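Local coordinates for protein bifunctional enzyme cysn/cysc (Mycobacterium tuberculosis, PDB 4BZP) that phosphorylates adenosine 5'-phosphosulfate at its 3'-hydroxyl with ATP, as the APS kinase domain of a bifunctional sulfate-activating enzyme, at residues A[84-96]-A[139-152]. Sequence-based numbering, arbitrary orientation.
Sequences AISPLAEHRALAR and TGIDSPYQRPKNPD. With EDO (1,2-ethanediol), chain F; EDO (1,2-ethanediol), chain G.
The backbone oxygen O of Q146 is gripped by both terminal nitrogens of R92, NH2 at 2.8 Å and NH1 at 3.0 Å. NH1 approaches nearly end-on to this carbonyl, whereas NH2 stands above its plane. Arginine suits the place because NH1 also donates to S86 O, in the guanidinium plane, while NE forms a salt bridge with E108; together these bonds fix the group's rotation. P148 CG lies over the rim of one guanidinium face, L88 O and A89 CA over that of the opposite face. Q146 answers with its own backbone N, bonded to P87 O at 2.8 Å. With CG anti to its carbonyl carbon (chi1 -63°) and the chain then extended, the long glutamine brings OE1 to A89 N at 2.9 Å. A water links OE1 to E90 N, so one amide oxygen serves two first-turn N-H groups, which the apolar side chain of L88, at the N-cap position, cannot do. The CD1 side of the Y145 ring meets P87 obliquely, while OH is hydrogen-bonded to T11 OG1. P87 CB also meets T139 CG2 at 3.8 Å, apolar against apolar. Farther along, the D152 carboxylate suits R96: OD2 takes a salt bridge from NH2 on its syn side and also accepts from E108 N. The contact thus ties the first two turns of helix 89-101 to the loop entering strand 153-155, outermost in this chain's parallel P-loop kinase sheet; R92 and P148 touch T11 of strand 6-11, and R96 touches F106 of strand 106-111.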
ATOM      1  N   ALA A  84     -12.533   6.026   7.266  1.00  7.94           N
ATOM      2  CA  ALA A  84     -11.931   7.277   7.757  1.00  7.92           C
ATOM      3  C   ALA A  84     -12.977   8.360   7.884  1.00  7.52           C
ATOM      4  O   ALA A  84     -13.993   8.369   7.178  1.00  8.50           O
ATOM      5  CB  ALA A  84     -10.803   7.703   6.845  1.00 10.05           C
ATOM      6  N   ILE A  85     -12.752   9.285   8.788  1.00  6.74           N
ATOM      7  CA  ILE A  85     -13.674  10.375   9.006  1.00  6.31           C
ATOM      8  C   ILE A  85     -13.821  11.174   7.722  1.00  6.68           C
ATOM      9  O   ILE A  85     -14.952  11.535   7.342  1.00  6.09           O
ATOM     10  CB  ILE A  85     -13.261  11.264  10.169  1.00  6.18           C
ATOM     11  CG1 ILE A  85     -13.440  10.494  11.482  1.00  6.38           C
ATOM     12  CG2 ILE A  85     -14.095  12.571  10.247  1.00  6.43           C
ATOM     13  CD1 ILE A  85     -12.873  11.196  12.671  1.00  7.05           C
ATOM     14  N   SER A  86     -12.667  11.503   7.098  1.00  6.47           N
ATOM     15  CA  SER A  86     -12.624  12.217   5.817  0.50  6.81           C
ATOM     16  C   SER A  86     -13.509  13.473   5.905  1.00  6.64           C
ATOM     17  O   SER A  86     -14.518  13.556   5.189  1.00  6.56           O
ATOM     18  CB  SER A  86     -13.125  11.273   4.696  0.50  7.06           C
ATOM     19  OG  SER A  86     -12.157  10.283   4.388  0.50  7.71           O
ATOM     20  N   PRO A  87     -13.150  14.418   6.780  1.00  6.28           N
ATOM     21  CA  PRO A  87     -14.105  15.491   7.127  1.00  6.72           C
ATOM     22  C   PRO A  87     -14.272  16.553   6.071  1.00  6.78           C
ATOM     23  O   PRO A  87     -15.355  17.183   6.040  1.00  8.06           O
ATOM     24  CB  PRO A  87     -13.472  16.133   8.362  1.00  6.79           C
ATOM     25  CG  PRO A  87     -12.025  15.814   8.201  1.00  6.96           C
ATOM     26  CD  PRO A  87     -11.954  14.461   7.652  1.00  6.57           C
ATOM     27  N   LEU A  88     -13.287  16.768   5.192  1.00  6.74           N
ATOM     28  CA  LEU A  88     -13.381  17.828   4.182  1.00  6.91           C
ATOM     29  C   LEU A  88     -13.835  17.267   2.846  1.00  7.16           C
ATOM     30  O   LEU A  88     -13.356  16.218   2.417  1.00  7.33           O
ATOM     31  CB  LEU A  88     -12.081  18.616   4.048  1.00  7.99           C
ATOM     32  CG  LEU A  88     -11.603  19.159   5.374  1.00  9.23           C
ATOM     33  CD1 LEU A  88     -10.266  19.880   5.234  1.00 10.35           C
ATOM     34  CD2 LEU A  88     -12.611  20.082   6.033  1.00  9.96           C
ATOM     35  N   ALA A  89     -14.707  17.974   2.140  1.00  7.42           N
ATOM     36  CA  ALA A  89     -15.119  17.591   0.834  1.00  7.59           C
ATOM     37  C   ALA A  89     -13.925  17.403  -0.110  1.00  7.90           C
ATOM     38  O   ALA A  89     -13.898  16.469  -0.895  1.00  8.61           O
ATOM     39  CB  ALA A  89     -16.097  18.614   0.273  1.00  7.34           C
ATOM     40  N   GLU A  90     -12.946  18.308  -0.027  0.50  8.56           N
ATOM     41  CA  GLU A  90     -11.842  18.324  -0.971  0.50 10.17           C
ATOM     42  C   GLU A  90     -11.089  17.029  -1.018  0.50  9.72           C
ATOM     43  O   GLU A  90     -10.722  16.578  -2.101  0.50  9.41           O
ATOM     44  CB  GLU A  90     -10.846  19.418  -0.623  0.50 11.62           C
ATOM     45  CG  GLU A  90      -9.596  19.309  -1.497  0.50 14.31           C
ATOM     46  CD  GLU A  90      -8.537  20.327  -1.170  0.50 16.19           C
ATOM     47  OE1 GLU A  90      -8.273  20.637   0.020  0.50 15.63           O
ATOM     48  OE2 GLU A  90      -7.934  20.791  -2.179  0.50 18.99           O
ATOM     49  N   HIS A  91     -10.834  16.444   0.137  0.50  9.12           N
ATOM     50  CA  HIS A  91     -10.027  15.220   0.176  0.50  9.18           C
ATOM     51  C   HIS A  91     -10.935  13.973  -0.165  0.50  9.27           C
ATOM     52  O   HIS A  91     -10.424  12.921  -0.572  0.50  8.83           O
ATOM     53  CB  HIS A  91      -9.271  15.108   1.517  0.50  9.23           C
ATOM     54  CG  HIS A  91      -8.620  16.393   1.973  0.50  9.42           C
ATOM     55  ND1 HIS A  91      -7.455  16.899   1.443  0.50 10.61           N
ATOM     56  CD2 HIS A  91      -9.026  17.295   2.890  0.50  9.73           C
ATOM     57  CE1 HIS A  91      -7.136  18.030   2.052  0.50 10.23           C
ATOM     58  NE2 HIS A  91      -8.073  18.296   2.942  0.50 11.06           N
ATOM     59  N   ARG A  92     -12.265  14.046  -0.076  0.50  8.72           N
ATOM     60  CA  ARG A  92     -13.086  12.940  -0.616  0.50  8.60           C
ATOM     61  C   ARG A  92     -13.108  13.028  -2.156  0.50  7.92           C
ATOM     62  O   ARG A  92     -13.071  12.003  -2.848  0.50  7.86           O
ATOM     63  CB  ARG A  92     -14.501  12.969  -0.064  0.50  8.92           C
ATOM     64  CG  ARG A  92     -14.466  12.893   1.473  0.50  9.77           C
ATOM     65  CD  ARG A  92     -15.763  12.895   2.179  0.50  9.98           C
ATOM     66  NE  ARG A  92     -16.647  13.948   1.802  0.50  8.86           N
ATOM     67  CZ  ARG A  92     -17.043  14.928   2.603  0.50  8.47           C
ATOM     68  NH1 ARG A  92     -16.517  15.083   3.809  0.50  8.11           N
ATOM     69  NH2 ARG A  92     -17.898  15.819   2.163  0.50  8.98           N
ATOM     70  N   ALA A  93     -13.122  14.240  -2.667  1.00  7.61           N
ATOM     71  CA  ALA A  93     -12.980  14.458  -4.117  1.00  7.67           C
ATOM     72  C   ALA A  93     -11.633  13.980  -4.630  1.00  7.65           C
ATOM     73  O   ALA A  93     -11.554  13.336  -5.682  1.00  7.92           O
ATOM     74  CB  ALA A  93     -13.215  15.908  -4.477  1.00  7.82           C
ATOM     75  N   LEU A  94     -10.575  14.294  -3.886  1.00  7.45           N
ATOM     76  CA  LEU A  94      -9.240  13.861  -4.300  1.00  7.68           C
ATOM     77  C   LEU A  94      -9.172  12.352  -4.316  1.00  7.26           C
ATOM     78  O   LEU A  94      -8.580  11.757  -5.216  1.00  6.83           O
ATOM     79  CB  LEU A  94      -8.152  14.451  -3.370  1.00  8.92           C
ATOM     80  CG  LEU A  94      -7.893  15.957  -3.535  1.00 10.59           C
ATOM     81  CD1 LEU A  94      -7.126  16.524  -2.340  1.00 11.60           C
ATOM     82  CD2 LEU A  94      -7.225  16.216  -4.889  1.00 11.73           C
ATOM     83  N   ALA A  95      -9.671  11.714  -3.257  1.00  6.34           N
ATOM     84  CA  ALA A  95      -9.627  10.265  -3.162  1.00  6.68           C
ATOM     85  C   ALA A  95     -10.428   9.614  -4.316  1.00  6.75           C
ATOM     86  O   ALA A  95      -9.953   8.628  -4.907  1.00  7.24           O
ATOM     87  CB  ALA A  95     -10.169   9.788  -1.842  1.00  6.24           C
ATOM     88  N   ARG A  96     -11.562  10.178  -4.674  1.00  6.68           N
ATOM     89  CA  ARG A  96     -12.350   9.665  -5.788  1.00  7.14           C
ATOM     90  C   ARG A  96     -11.512   9.783  -7.076  1.00  7.30           C
ATOM     91  O   ARG A  96     -11.467   8.836  -7.852  1.00  7.86           O
ATOM     92  CB  ARG A  96     -13.642  10.397  -5.904  1.00  7.43           C
ATOM     93  CG  ARG A  96     -14.426   9.903  -7.101  1.00  7.65           C
ATOM     94  CD  ARG A  96     -15.713  10.663  -7.258  1.00  8.31           C
ATOM     95  NE  ARG A  96     -16.712  10.343  -6.224  1.00  8.36           N
ATOM     96  CZ  ARG A  96     -17.577   9.351  -6.281  1.00  8.63           C
ATOM     97  NH1 ARG A  96     -17.533   8.416  -7.234  1.00  9.73           N
ATOM     98  NH2 ARG A  96     -18.462   9.198  -5.287  1.00  8.18           N
ATOM     99  N   THR A 139     -13.046  16.762  14.995  1.00  8.18           N
ATOM    100  CA  THR A 139     -14.091  16.990  13.995  1.00  8.31           C
ATOM    101  C   THR A 139     -15.478  16.889  14.627  1.00  8.08           C
ATOM    102  O   THR A 139     -15.810  15.956  15.336  1.00  9.81           O
ATOM    103  CB  THR A 139     -13.946  15.967  12.872  1.00  8.32           C
ATOM    104  OG1 THR A 139     -12.681  16.165  12.226  1.00  8.99           O
ATOM    105  CG2 THR A 139     -15.034  16.096  11.879  1.00  9.12           C
ATOM    106  N   GLY A 140     -16.295  17.904  14.381  1.00  9.76           N
ATOM    107  CA  GLY A 140     -17.643  17.981  14.933  1.00 11.76           C
ATOM    108  C   GLY A 140     -17.763  18.828  16.177  1.00 12.85           C
ATOM    109  O   GLY A 140     -18.889  19.179  16.592  1.00 14.75           O
ATOM    110  N   ILE A 141     -16.638  19.138  16.796  1.00 12.78           N
ATOM    111  CA  ILE A 141     -16.600  19.922  18.041  1.00 14.45           C
ATOM    112  C   ILE A 141     -15.842  21.210  17.794  1.00 14.32           C
ATOM    113  O   ILE A 141     -16.458  22.305  17.796  1.00 18.22           O
ATOM    114  CB  ILE A 141     -16.006  19.153  19.209  1.00 14.88           C
ATOM    115  CG1 ILE A 141     -16.952  18.008  19.581  1.00 15.86           C
ATOM    116  CG2 ILE A 141     -15.845  20.089  20.417  1.00 16.14           C
ATOM    117  CD1 ILE A 141     -16.366  17.071  20.561  1.00 15.83           C
ATOM    118  N   ASP A 142     -14.563  21.094  17.511  1.00 13.14           N
ATOM    119  CA  ASP A 142     -13.750  22.318  17.236  1.00 14.20           C
ATOM    120  C   ASP A 142     -12.959  22.213  15.956  1.00 14.20           C
ATOM    121  O   ASP A 142     -11.926  22.832  15.796  1.00 16.17           O
ATOM    122  CB  ASP A 142     -12.905  22.671  18.450  1.00 14.79           C
ATOM    123  CG  ASP A 142     -11.842  21.685  18.713  1.00 16.57           C
ATOM    124  OD1 ASP A 142     -12.109  20.472  18.605  1.00 14.74           O
ATOM    125  OD2 ASP A 142     -10.719  22.063  19.116  1.00 18.04           O
ATOM    126  N   SER A 143     -13.501  21.471  14.981  1.00 11.68           N
ATOM    127  CA  SER A 143     -12.997  21.393  13.646  1.00 11.33           C
ATOM    128  C   SER A 143     -14.187  20.960  12.774  1.00 10.76           C
ATOM    129  O   SER A 143     -14.981  20.140  13.173  1.00 10.47           O
ATOM    130  CB  SER A 143     -11.861  20.351  13.570  1.00 10.67           C
ATOM    131  OG  SER A 143     -11.228  20.400  12.289  1.00 12.99           O
ATOM    132  N   PRO A 144     -14.295  21.476  11.584  1.00  9.58           N
ATOM    133  CA  PRO A 144     -15.534  21.231  10.825  1.00  9.43           C
ATOM    134  C   PRO A 144     -15.660  19.869  10.179  1.00  8.18           C
ATOM    135  O   PRO A 144     -14.644  19.274   9.743  1.00  8.60           O
ATOM    136  CB  PRO A 144     -15.467  22.278   9.738  1.00 10.64           C
ATOM    137  CG  PRO A 144     -13.998  22.496   9.481  1.00 11.47           C
ATOM    138  CD  PRO A 144     -13.398  22.403  10.864  1.00 10.38           C
ATOM    139  N   TYR A 145     -16.892  19.404  10.131  1.00  7.18           N
ATOM    140  CA  TYR A 145     -17.241  18.250   9.296  1.00  7.10           C
ATOM    141  C   TYR A 145     -18.042  18.833   8.120  1.00  7.16           C
ATOM    142  O   TYR A 145     -19.048  19.535   8.363  1.00  8.78           O
ATOM    143  CB  TYR A 145     -18.025  17.167  10.050  1.00  6.52           C
ATOM    144  CG  TYR A 145     -18.340  15.984   9.173  1.00  6.49           C
ATOM    145  CD1 TYR A 145     -17.327  15.126   8.783  1.00  6.52           C
ATOM    146  CD2 TYR A 145     -19.584  15.836   8.600  1.00  6.47           C
ATOM    147  CE1 TYR A 145     -17.582  14.071   7.922  1.00  5.87           C
ATOM    148  CE2 TYR A 145     -19.835  14.795   7.706  1.00  6.48           C
ATOM    149  CZ  TYR A 145     -18.828  13.927   7.356  1.00  6.47           C
ATOM    150  OH  TYR A 145     -19.019  12.943   6.398  1.00  6.65           O
ATOM    151  N   GLN A 146     -17.614  18.621   6.888  1.00  6.45           N
ATOM    152  CA  GLN A 146     -18.330  19.119   5.690  1.00  6.54           C
ATOM    153  C   GLN A 146     -19.181  17.961   5.184  1.00  6.80           C
ATOM    154  O   GLN A 146     -18.630  16.974   4.649  1.00  6.87           O
ATOM    155  CB  GLN A 146     -17.328  19.583   4.654  1.00  6.36           C
ATOM    156  CG  GLN A 146     -16.490  20.761   5.162  1.00  6.73           C
ATOM    157  CD  GLN A 146     -15.508  21.281   4.171  1.00  7.16           C
ATOM    158  OE1 GLN A 146     -15.122  20.621   3.191  1.00  7.81           O
ATOM    159  NE2 GLN A 146     -15.066  22.522   4.412  1.00  7.46           N
ATOM    160  N   ARG A 147     -20.478  18.062   5.290  1.00  7.48           N
ATOM    161  CA  ARG A 147     -21.357  16.928   4.993  1.00  8.40           C
ATOM    162  C   ARG A 147     -21.331  16.669   3.494  1.00  8.50           C
ATOM    163  O   ARG A 147     -21.386  17.574   2.723  1.00  9.45           O
ATOM    164  CB  ARG A 147     -22.790  17.246   5.383  1.00  8.95           C
ATOM    165  CG  ARG A 147     -22.994  17.258   6.857  1.00 10.31           C
ATOM    166  CD  ARG A 147     -24.379  17.859   7.213  1.00 10.64           C
ATOM    167  NE  ARG A 147     -25.484  17.106   6.632  1.00 10.96           N
ATOM    168  CZ  ARG A 147     -26.010  15.985   7.124  1.00 10.57           C
ATOM    169  NH1 ARG A 147     -25.575  15.482   8.237  1.00 11.78           N
ATOM    170  NH2 ARG A 147     -27.003  15.396   6.472  1.00 11.41           N
ATOM    171  N   PRO A 148     -21.258  15.395   3.080  1.00  8.16           N
ATOM    172  CA  PRO A 148     -21.350  15.046   1.685  1.00 10.02           C
ATOM    173  C   PRO A 148     -22.677  15.502   1.037  1.00 10.53           C
ATOM    174  O   PRO A 148     -23.722  15.299   1.616  1.00 12.26           O
ATOM    175  CB  PRO A 148     -21.321  13.529   1.743  1.00 10.03           C
ATOM    176  CG  PRO A 148     -20.544  13.186   2.931  1.00 10.49           C
ATOM    177  CD  PRO A 148     -20.859  14.260   3.922  1.00  9.15           C
ATOM    178  N   LYS A 149     -22.546  16.172  -0.093  1.00 12.36           N
ATOM    179  CA  LYS A 149     -23.724  16.655  -0.847  1.00 15.67           C
ATOM    180  C   LYS A 149     -24.284  15.641  -1.816  1.00 16.92           C
ATOM    181  O   LYS A 149     -25.487  15.658  -2.090  1.00 18.55           O
ATOM    182  CB  LYS A 149     -23.417  17.961  -1.565  1.00 20.75           C
ATOM    183  CG  LYS A 149     -22.996  19.066  -0.590  1.00 22.03           C
ATOM    184  CD  LYS A 149     -23.893  19.348   0.615  1.00 24.56           C
ATOM    185  CE  LYS A 149     -23.312  20.481   1.511  1.00 27.86           C
ATOM    186  NZ  LYS A 149     -24.332  20.969   2.473  1.00 28.55           N
ATOM    187  N   ASN A 150     -23.427  14.737  -2.286  1.00 14.68           N
ATOM    188  CA  ASN A 150     -23.823  13.770  -3.319  1.00 14.59           C
ATOM    189  C   ASN A 150     -23.261  12.362  -3.036  1.00 11.66           C
ATOM    190  O   ASN A 150     -22.580  11.831  -3.872  1.00 12.89           O
ATOM    191  CB  ASN A 150     -23.349  14.253  -4.703  1.00 16.71           C
ATOM    192  CG  ASN A 150     -24.019  15.548  -5.115  1.00 20.69           C
ATOM    193  OD1 ASN A 150     -25.197  15.541  -5.406  1.00 24.99           O
ATOM    194  ND2 ASN A 150     -23.277  16.674  -5.094  1.00 20.87           N
ATOM    195  N   PRO A 151     -23.402  11.879  -1.795  1.00 10.24           N
ATOM    196  CA  PRO A 151     -22.836  10.552  -1.573  1.00  8.77           C
ATOM    197  C   PRO A 151     -23.517   9.462  -2.381  1.00  8.14           C
ATOM    198  O   PRO A 151     -24.681   9.621  -2.771  1.00 10.45           O
ATOM    199  CB  PRO A 151     -23.085  10.319  -0.066  1.00  9.74           C
ATOM    200  CG  PRO A 151     -24.380  11.094   0.198  1.00  9.83           C
ATOM    201  CD  PRO A 151     -24.284  12.298  -0.692  1.00 10.01           C
ATOM    202  N   ASP A 152     -22.826   8.379  -2.656  1.00  7.24           N
ATOM    203  CA  ASP A 152     -23.449   7.252  -3.319  1.00  6.91           C
ATOM    204  C   ASP A 152     -24.480   6.552  -2.440  1.00  7.08           C
ATOM    205  O   ASP A 152     -25.429   5.982  -2.965  1.00  9.17           O
ATOM    206  CB  ASP A 152     -22.404   6.231  -3.749  1.00  7.24           C
ATOM    207  CG  ASP A 152     -21.462   6.805  -4.780  1.00  8.33           C
ATOM    208  OD1 ASP A 152     -21.933   6.978  -5.938  1.00 13.01           O
ATOM    209  OD2 ASP A 152     -20.341   7.223  -4.502  1.00  7.25           O
TER
HETATM  210  C1  EDO F1194     -23.464  14.325  11.105  1.00 25.06           C
HETATM  211  O1  EDO F1194     -23.819  13.054  10.611  1.00 25.06           O
HETATM  212  C2  EDO F1194     -22.567  14.858  10.032  1.00 23.95           C
HETATM  213  O2  EDO F1194     -23.243  15.978   9.539  1.00 20.55           O
HETATM  214  C1  EDO G1195     -28.870   7.940  -0.380  1.00 27.08           C
HETATM  215  O1  EDO G1195     -28.656   6.636   0.105  1.00 18.67           O
HETATM  216  C2  EDO G1195     -28.057   8.278  -1.597  1.00 28.55           C
HETATM  217  O2  EDO G1195     -26.902   8.933  -1.125  1.00 34.06           O
HETATM  218  O   HOH W   1     -13.113  20.881   1.409  1.00 11.41           O
HETATM  219  O   HOH W   2     -19.328  17.204  -0.559  0.50 14.57           O
HETATM  220  O   HOH W   3     -20.341   7.613  -7.887  0.50 11.24           O
HETATM  221  O   HOH W   4     -19.636   6.576  -7.581  0.50 11.31           O
HETATM  222  O   HOH W   5     -19.226  11.714  -4.000  1.00 17.37           O